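Local coordinates for protein anti-sigma-I factor RsgI3 (Clostridium thermocellum, PDB 6QE7) that probably holds the sigma factor SigI3 inactive and senses plant polysaccharides outside the cell, its tandem PA14 domains binding pectin strongly, at residues A[202-207]-A[271-276]; A[222-227]-A[244-249]. All coordinates share one frame; numbering follows the deposited sequence.

Both contacts belong to the second PA14 domain of the extracellular sensing region, and their centres lie about 10 Å apart on the same side of the chain's centre. In chain order the segments run 202-207, 222-227, 244-249 and 271-276, which places contact 2 wholly between the two halves of contact 1. Strands 240-248 and 268-274 pair with 208-216 in one antiparallel sheet, 193-202 and 219-224 with 254-263 in the other, so each contact ties the two sheets together. They meet where Thr204 CG2 packs against Leu248 CD1 at 3.7 Å. At this end Asp203 also bonds to the first PA14 domain, its side chain about 8 Å from a bound calcium ion, so the packed region adjoins the domain junction.

Contact 1. Residues A[202-207]-A[271-276]; sequences IDTRYT and LLWSSQ
The loop 202-207 runs alongside the end of strand 268-274 in nearly the same direction, 22° apart, with the CA atoms of Thr204 and Trp273 still 9.6 Å from each other; no hydrogen bond crosses. The CG of Trp273 sits between the backbone N and the carbonyl carbon (chi1 62°), and the six-membered end of the indole reaches the loop backbone. There Asp203 O lies at the ring edge, in its plane, 3.4 Å from Trp273 CH2. Ile202 CD1 meets Trp273 CZ3 at 4.1 Å, the two side chains passing in opposite directions, and Thr204 CG2 approaches CZ3 as well. The indole NE1 is hydrogen-bonded to Glu281. Further along, Ser275 OG comes within 4.2 Å of Tyr206 CD2, but it is hydrogen-bonded to Glu208 OE2 and to the backbone N of Gln278. The Tyr206 ring is steadied from its own loop: Arg205 CB lies over one face, and Arg205 NE donates a nearly straight bond (169°) to Tyr206 OH. Asp203 OD2 is bonded to Asn13 and salt-bridged to Arg18, both of the first PA14 domain, and OD1 to Asn287. The arrangement is a loop closing one end of a PA14 beta-sandwich, with a buried tryptophan packed against it.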
ATOM      1  N   ILE A 202       1.544  -7.996   1.356  1.00 28.07           N
ATOM      2  CA  ILE A 202       2.716  -8.054   2.259  1.00 28.92           C
ATOM      3  C   ILE A 202       3.623  -6.821   2.039  1.00 28.81           C
ATOM      4  O   ILE A 202       3.610  -6.284   0.915  1.00 28.01           O
ATOM      5  CB  ILE A 202       3.416  -9.386   2.034  1.00 29.34           C
ATOM      6  CG1 ILE A 202       4.381  -9.675   3.172  1.00 30.43           C
ATOM      7  CG2 ILE A 202       4.066  -9.553   0.660  1.00 25.24           C
ATOM      8  CD1 ILE A 202       5.000 -11.031   3.096  1.00 31.02           C
ATOM      9  N   ASP A 203       4.238  -6.297   3.114  1.00 26.24           N
ATOM     10  CA  ASP A 203       5.330  -5.306   3.030  1.00 29.61           C
ATOM     11  C   ASP A 203       6.408  -5.731   4.002  1.00 31.00           C
ATOM     12  O   ASP A 203       6.219  -6.647   4.838  1.00 27.36           O
ATOM     13  CB  ASP A 203       4.904  -3.848   3.238  1.00 28.40           C
ATOM     14  CG  ASP A 203       4.247  -3.548   4.565  1.00 34.62           C
ATOM     15  OD1 ASP A 203       4.403  -4.354   5.508  1.00 35.89           O
ATOM     16  OD2 ASP A 203       3.431  -2.588   4.593  1.00 41.08           O
ATOM     17  N   THR A 204       7.556  -5.203   3.730  1.00 31.59           N
ATOM     18  CA  THR A 204       8.836  -5.675   4.302  1.00 34.05           C
ATOM     19  C   THR A 204       9.351  -4.552   5.182  1.00 33.68           C
ATOM     20  O   THR A 204       8.966  -3.401   4.952  1.00 40.26           O
ATOM     21  CB  THR A 204       9.859  -6.015   3.226  1.00 32.27           C
ATOM     22  OG1 THR A 204      10.234  -4.796   2.562  1.00 39.39           O
ATOM     23  CG2 THR A 204       9.322  -7.001   2.218  1.00 31.24           C
ATOM     24  N   ARG A 205      10.307  -4.877   6.028  1.00 36.83           N
ATOM     25  CA  ARG A 205      11.069  -3.885   6.822  1.00 36.56           C
ATOM     26  C   ARG A 205      12.220  -3.348   5.957  1.00 38.58           C
ATOM     27  O   ARG A 205      12.668  -2.243   6.207  1.00 34.12           O
ATOM     28  CB  ARG A 205      11.571  -4.551   8.111  1.00 33.42           C
ATOM     29  CG  ARG A 205      10.507  -4.773   9.176  1.00 47.41           C
ATOM     30  CD  ARG A 205      11.045  -5.390  10.491  1.00 49.19           C
ATOM     31  NE  ARG A 205      12.127  -4.525  10.986  1.00 59.66           N
ATOM     32  CZ  ARG A 205      11.971  -3.403  11.659  1.00 53.94           C
ATOM     33  NH1 ARG A 205      10.765  -3.005  12.016  1.00 57.14           N
ATOM     34  NH2 ARG A 205      13.029  -2.700  11.999  1.00 58.85           N
ATOM     35  N   TYR A 206      12.780  -4.133   5.040  1.00 36.46           N
ATOM     36  CA  TYR A 206      14.068  -3.779   4.394  1.00 33.58           C
ATOM     37  C   TYR A 206      13.868  -3.862   2.904  1.00 34.68           C
ATOM     38  O   TYR A 206      12.978  -4.642   2.447  1.00 32.12           O
ATOM     39  CB  TYR A 206      15.191  -4.710   4.852  1.00 33.74           C
ATOM     40  CG  TYR A 206      15.251  -4.790   6.355  1.00 32.85           C
ATOM     41  CD1 TYR A 206      15.704  -3.733   7.125  1.00 35.48           C
ATOM     42  CD2 TYR A 206      14.812  -5.927   7.008  1.00 33.75           C
ATOM     43  CE1 TYR A 206      15.691  -3.798   8.519  1.00 34.21           C
ATOM     44  CE2 TYR A 206      14.753  -6.004   8.384  1.00 32.37           C
ATOM     45  CZ  TYR A 206      15.209  -4.936   9.148  1.00 31.91           C
ATOM     46  OH  TYR A 206      15.184  -5.058  10.502  1.00 34.96           O
ATOM     47  N   THR A 207      14.678  -3.078   2.223  1.00 29.18           N
ATOM     48  CA  THR A 207      14.897  -3.128   0.766  1.00 32.25           C
ATOM     49  C   THR A 207      16.055  -4.108   0.545  1.00 35.11           C
ATOM     50  O   THR A 207      17.144  -3.775   0.965  1.00 33.59           O
ATOM     51  CB  THR A 207      15.116  -1.704   0.217  1.00 30.05           C
ATOM     52  OG1 THR A 207      13.894  -1.034   0.424  1.00 37.42           O
ATOM     53  CG2 THR A 207      15.391  -1.606  -1.266  1.00 35.49           C
ATOM     54  N   LEU A 271       4.468 -20.027   7.048  1.00 37.68           N
ATOM     55  CA  LEU A 271       5.181 -19.172   6.037  1.00 30.20           C
ATOM     56  C   LEU A 271       6.138 -18.304   6.830  1.00 30.57           C
ATOM     57  O   LEU A 271       5.684 -17.639   7.798  1.00 31.87           O
ATOM     58  CB  LEU A 271       4.203 -18.341   5.181  1.00 30.10           C
ATOM     59  CG  LEU A 271       4.833 -17.378   4.170  1.00 28.47           C
ATOM     60  CD1 LEU A 271       5.457 -18.140   3.003  1.00 29.32           C
ATOM     61  CD2 LEU A 271       3.835 -16.378   3.677  1.00 27.73           C
ATOM     62  N   LEU A 272       7.423 -18.470   6.548  1.00 30.76           N
ATOM     63  CA  LEU A 272       8.499 -17.709   7.195  1.00 32.21           C
ATOM     64  C   LEU A 272       9.142 -16.803   6.159  1.00 31.33           C
ATOM     65  O   LEU A 272       9.104 -17.158   4.986  1.00 33.15           O
ATOM     66  CB  LEU A 272       9.516 -18.714   7.727  1.00 36.35           C
ATOM     67  CG  LEU A 272       8.876 -19.729   8.681  1.00 41.06           C
ATOM     68  CD1 LEU A 272       8.746 -21.097   8.020  1.00 41.74           C
ATOM     69  CD2 LEU A 272       9.653 -19.797   9.989  1.00 38.19           C
ATOM     70  N   TRP A 273       9.837 -15.783   6.623  1.00 27.73           N
ATOM     71  CA  TRP A 273      10.764 -15.002   5.783  1.00 34.28           C
ATOM     72  C   TRP A 273      12.106 -14.784   6.490  1.00 29.99           C
ATOM     73  O   TRP A 273      12.236 -14.881   7.761  1.00 31.51           O
ATOM     74  CB  TRP A 273      10.145 -13.660   5.340  1.00 36.06           C
ATOM     75  CG  TRP A 273       9.791 -12.694   6.444  1.00 35.85           C
ATOM     76  CD1 TRP A 273       9.994 -12.811   7.789  1.00 34.98           C
ATOM     77  CD2 TRP A 273       9.113 -11.442   6.275  1.00 33.72           C
ATOM     78  NE1 TRP A 273       9.537 -11.710   8.432  1.00 33.38           N
ATOM     79  CE2 TRP A 273       8.959 -10.874   7.540  1.00 33.65           C
ATOM     80  CE3 TRP A 273       8.664 -10.741   5.165  1.00 30.27           C
ATOM     81  CZ2 TRP A 273       8.380  -9.635   7.734  1.00 33.60           C
ATOM     82  CZ3 TRP A 273       8.052  -9.527   5.355  1.00 29.42           C
ATOM     83  CH2 TRP A 273       7.901  -8.995   6.619  1.00 32.73           C
ATOM     84  N   SER A 274      13.060 -14.425   5.659  1.00 30.04           N
ATOM     85  CA  SER A 274      14.416 -14.086   6.104  1.00 35.05           C
ATOM     86  C   SER A 274      15.029 -13.149   5.083  1.00 31.03           C
ATOM     87  O   SER A 274      14.631 -13.193   3.863  1.00 34.43           O
ATOM     88  CB  SER A 274      15.225 -15.375   6.288  1.00 35.45           C
ATOM     89  OG  SER A 274      15.579 -15.967   5.031  1.00 33.43           O
ATOM     90  N   SER A 275      16.064 -12.440   5.494  1.00 31.97           N
ATOM     91  CA  SER A 275      16.859 -11.613   4.561  1.00 36.08           C
ATOM     92  C   SER A 275      18.132 -11.218   5.274  1.00 39.72           C
ATOM     93  O   SER A 275      18.247 -11.592   6.429  1.00 36.93           O
ATOM     94  CB  SER A 275      16.093 -10.438   4.058  1.00 34.18           C
ATOM     95  OG  SER A 275      16.002  -9.413   5.027  1.00 34.20           O
ATOM     96  N   GLN A 276      19.028 -10.488   4.618  1.00 36.66           N
ATOM     97  CA  GLN A 276      20.312 -10.208   5.288  1.00 43.36           C
ATOM     98  C   GLN A 276      20.041  -9.504   6.629  1.00 43.04           C
ATOM     99  O   GLN A 276      20.750  -9.762   7.560  1.00 35.05           O
ATOM    100  CB  GLN A 276      21.225  -9.286   4.500  1.00 46.36           C
ATOM    101  CG  GLN A 276      22.274  -8.768   5.465  1.00 53.62           C
ATOM    102  CD  GLN A 276      23.497  -8.272   4.772  1.00 63.33           C
ATOM    103  OE1 GLN A 276      23.513  -8.121   3.544  1.00 59.10           O
ATOM    104  NE2 GLN A 276      24.502  -8.006   5.594  1.00 69.78           N
TER

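Contact 2. Residues A[222-227]-A[244-249]; sequences VWINNV and GKIELK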
ATOM      1  N   VAL A 222       3.605 -20.659  -3.439  1.00 33.32           N
ATOM      2  CA  VAL A 222       3.741 -19.234  -2.984  1.00 30.93           C
ATOM      3  C   VAL A 222       4.075 -18.332  -4.173  1.00 31.45           C
ATOM      4  O   VAL A 222       5.047 -18.578  -4.890  1.00 27.07           O
ATOM      5  CB  VAL A 222       4.773 -19.039  -1.896  1.00 28.00           C
ATOM      6  CG1 VAL A 222       4.820 -17.563  -1.489  1.00 31.94           C
ATOM      7  CG2 VAL A 222       4.518 -19.963  -0.679  1.00 29.08           C
ATOM      8  N   TRP A 223       3.214 -17.361  -4.372  1.00 28.18           N
ATOM      9  CA  TRP A 223       3.454 -16.192  -5.233  1.00 30.30           C
ATOM     10  C   TRP A 223       3.668 -14.928  -4.374  1.00 32.17           C
ATOM     11  O   TRP A 223       2.889 -14.703  -3.420  1.00 32.14           O
ATOM     12  CB  TRP A 223       2.224 -15.958  -6.070  1.00 33.52           C
ATOM     13  CG  TRP A 223       1.934 -16.997  -7.098  1.00 36.99           C
ATOM     14  CD1 TRP A 223       2.198 -16.955  -8.437  1.00 40.32           C
ATOM     15  CD2 TRP A 223       1.196 -18.194  -6.858  1.00 31.95           C
ATOM     16  NE1 TRP A 223       1.665 -18.053  -9.046  1.00 41.73           N
ATOM     17  CE2 TRP A 223       1.022 -18.827  -8.112  1.00 39.61           C
ATOM     18  CE3 TRP A 223       0.618 -18.742  -5.732  1.00 29.30           C
ATOM     19  CZ2 TRP A 223       0.319 -20.025  -8.249  1.00 35.56           C
ATOM     20  CZ3 TRP A 223      -0.051 -19.956  -5.853  1.00 38.38           C
ATOM     21  CH2 TRP A 223      -0.224 -20.559  -7.099  1.00 38.43           C
ATOM     22  N   ILE A 224       4.700 -14.159  -4.701  1.00 27.34           N
ATOM     23  CA  ILE A 224       4.991 -12.796  -4.183  1.00 29.75           C
ATOM     24  C   ILE A 224       5.130 -11.887  -5.398  1.00 26.79           C
ATOM     25  O   ILE A 224       5.833 -12.268  -6.356  1.00 32.80           O
ATOM     26  CB  ILE A 224       6.244 -12.749  -3.292  1.00 30.61           C
ATOM     27  CG1 ILE A 224       6.161 -13.766  -2.149  1.00 32.37           C
ATOM     28  CG2 ILE A 224       6.443 -11.338  -2.714  1.00 30.76           C
ATOM     29  CD1 ILE A 224       5.333 -13.268  -0.959  1.00 35.60           C
ATOM     30  N   ASN A 225       4.453 -10.777  -5.370  1.00 28.10           N
ATOM     31  CA  ASN A 225       4.491  -9.807  -6.498  1.00 31.71           C
ATOM     32  C   ASN A 225       4.031 -10.515  -7.779  1.00 35.16           C
ATOM     33  O   ASN A 225       4.637 -10.276  -8.818  1.00 39.76           O
ATOM     34  CB  ASN A 225       5.895  -9.220  -6.644  1.00 29.05           C
ATOM     35  CG  ASN A 225       5.909  -8.007  -7.561  1.00 36.89           C
ATOM     36  OD1 ASN A 225       4.959  -7.217  -7.615  1.00 29.19           O
ATOM     37  ND2 ASN A 225       7.015  -7.856  -8.266  1.00 33.98           N
ATOM     38  N   ASN A 226       3.123 -11.500  -7.675  1.00 38.03           N
ATOM     39  CA  ASN A 226       2.610 -12.310  -8.821  1.00 37.64           C
ATOM     40  C   ASN A 226       3.727 -13.126  -9.459  1.00 36.82           C
ATOM     41  O   ASN A 226       3.611 -13.417 -10.635  1.00 52.67           O
ATOM     42  CB  ASN A 226       1.949 -11.414  -9.864  1.00 41.19           C
ATOM     43  CG  ASN A 226       0.950 -10.537  -9.141  1.00 47.06           C
ATOM     44  OD1 ASN A 226      -0.002 -11.058  -8.583  1.00 51.60           O
ATOM     45  ND2 ASN A 226       1.229  -9.253  -9.007  1.00 46.52           N
ATOM     46  N   VAL A 227       4.812 -13.394  -8.747  1.00 34.00           N
ATOM     47  CA  VAL A 227       5.888 -14.302  -9.215  1.00 31.46           C
ATOM     48  C   VAL A 227       5.799 -15.580  -8.377  1.00 38.54           C
ATOM     49  O   VAL A 227       5.798 -15.507  -7.150  1.00 33.14           O
ATOM     50  CB  VAL A 227       7.281 -13.687  -9.092  1.00 32.58           C
ATOM     51  CG1 VAL A 227       8.360 -14.716  -9.388  1.00 33.61           C
ATOM     52  CG2 VAL A 227       7.368 -12.444  -9.984  1.00 33.35           C
ATOM     53  N   GLY A 244      12.256 -19.826  -1.641  1.00 41.91           N
ATOM     54  CA  GLY A 244      12.387 -19.109  -2.912  1.00 35.99           C
ATOM     55  C   GLY A 244      12.673 -17.659  -2.620  1.00 36.66           C
ATOM     56  O   GLY A 244      12.404 -17.238  -1.489  1.00 38.16           O
ATOM     57  N   LYS A 245      13.261 -16.949  -3.571  1.00 37.94           N
ATOM     58  CA  LYS A 245      13.846 -15.613  -3.338  1.00 35.14           C
ATOM     59  C   LYS A 245      13.102 -14.583  -4.138  1.00 36.59           C
ATOM     60  O   LYS A 245      12.630 -14.933  -5.228  1.00 36.77           O
ATOM     61  CB  LYS A 245      15.305 -15.614  -3.795  1.00 43.82           C
ATOM     62  CG  LYS A 245      16.229 -16.410  -2.892  1.00 47.21           C
ATOM     63  CD  LYS A 245      17.556 -16.696  -3.547  1.00 62.11           C
ATOM     64  CE  LYS A 245      18.683 -16.918  -2.564  1.00 72.25           C
ATOM     65  NZ  LYS A 245      18.715 -18.308  -2.043  1.00 86.57           N
ATOM     66  N   ILE A 246      13.027 -13.349  -3.642  1.00 34.10           N
ATOM     67  CA  ILE A 246      12.550 -12.213  -4.473  1.00 35.46           C
ATOM     68  C   ILE A 246      13.145 -10.924  -3.886  1.00 36.83           C
ATOM     69  O   ILE A 246      13.228 -10.844  -2.686  1.00 30.41           O
ATOM     70  CB  ILE A 246      11.022 -12.167  -4.539  1.00 34.15           C
ATOM     71  CG1 ILE A 246      10.530 -11.043  -5.470  1.00 33.21           C
ATOM     72  CG2 ILE A 246      10.439 -12.063  -3.143  1.00 37.73           C
ATOM     73  CD1 ILE A 246       9.131 -11.235  -6.002  1.00 34.45           C
ATOM     74  N   GLU A 247      13.526  -9.978  -4.736  1.00 39.15           N
ATOM     75  CA  GLU A 247      13.960  -8.602  -4.357  1.00 34.87           C
ATOM     76  C   GLU A 247      12.713  -7.771  -4.074  1.00 32.76           C
ATOM     77  O   GLU A 247      11.835  -7.735  -4.926  1.00 34.27           O
ATOM     78  CB  GLU A 247      14.821  -7.992  -5.473  1.00 41.99           C
ATOM     79  CG  GLU A 247      16.304  -8.162  -5.198  1.00 47.86           C
ATOM     80  CD  GLU A 247      17.250  -8.140  -6.370  1.00 53.31           C
ATOM     81  OE1 GLU A 247      16.893  -7.579  -7.398  1.00 59.10           O
ATOM     82  OE2 GLU A 247      18.380  -8.648  -6.221  1.00 62.14           O
ATOM     83  N   LEU A 248      12.609  -7.177  -2.900  1.00 31.51           N
ATOM     84  CA  LEU A 248      11.467  -6.320  -2.546  1.00 33.58           C
ATOM     85  C   LEU A 248      11.981  -5.012  -1.965  1.00 34.75           C
ATOM     86  O   LEU A 248      13.084  -4.949  -1.409  1.00 29.83           O
ATOM     87  CB  LEU A 248      10.569  -7.023  -1.547  1.00 33.70           C
ATOM     88  CG  LEU A 248      10.059  -8.384  -1.997  1.00 31.55           C
ATOM     89  CD1 LEU A 248       9.458  -9.133  -0.826  1.00 35.10           C
ATOM     90  CD2 LEU A 248       9.049  -8.271  -3.154  1.00 32.14           C
ATOM     91  N   LYS A 249      11.175  -3.985  -2.088  1.00 33.09           N
ATOM     92  CA  LYS A 249      11.512  -2.693  -1.478  1.00 32.21           C
ATOM     93  C   LYS A 249      10.700  -2.523  -0.189  1.00 29.12           C
ATOM     94  O   LYS A 249       9.506  -2.803  -0.177  1.00 31.90           O
ATOM     95  CB  LYS A 249      11.263  -1.603  -2.511  1.00 34.96           C
ATOM     96  CG  LYS A 249      12.132  -1.648  -3.775  1.00 39.35           C
ATOM     97  CD  LYS A 249      11.769  -0.478  -4.716  1.00 41.28           C
ATOM     98  CE  LYS A 249      12.528  -0.419  -6.025  1.00 45.04           C
ATOM     99  NZ  LYS A 249      11.874   0.533  -6.967  1.00 44.07           N
TER
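Ile246 reaches across the PA14 beta-sandwich to the hairpin at 222-227, and its CD1 makes the closest approach: it lies 3.5 Å from Ile224 O and 3.9 Å from Asn225 CB, with Val227 CB a little farther off. Extension of the side chain accounts for this, since CG1 stands opposite the backbone N (chi1 -176°) and chi2 is also close to trans. Its other branch, CG2, meets Ile224 CG2 at 4.1 Å. That same methyl of Ile224 receives Leu248 CD2 at 4.0 Å, the two side chains crossing at about a right angle. No hydrogen bond joins the segments; apart from the methyl against Ile224 O the contact is between apolar groups. Behind this first shell, Ile256 and Ile229 pack on Ile224, while Phe212 supports Ile246 and Tyr254 touches Leu248. The hairpin geometry places Ile224 O: residues 224-227 form a type I' turn, in which Asn225 and Asn226 both take positive phi (58° and 64°). Asn226 ND2 is hydrogen-bonded to Asp255 OD2, fastening the turn to strand 254-263. Ile224 and Val227 close the turn as a hydrogen-bonded antiparallel pair, Ile224 N to Val227 O at 3.0 Å and Val227 N to Ile224 O at 2.8 Å.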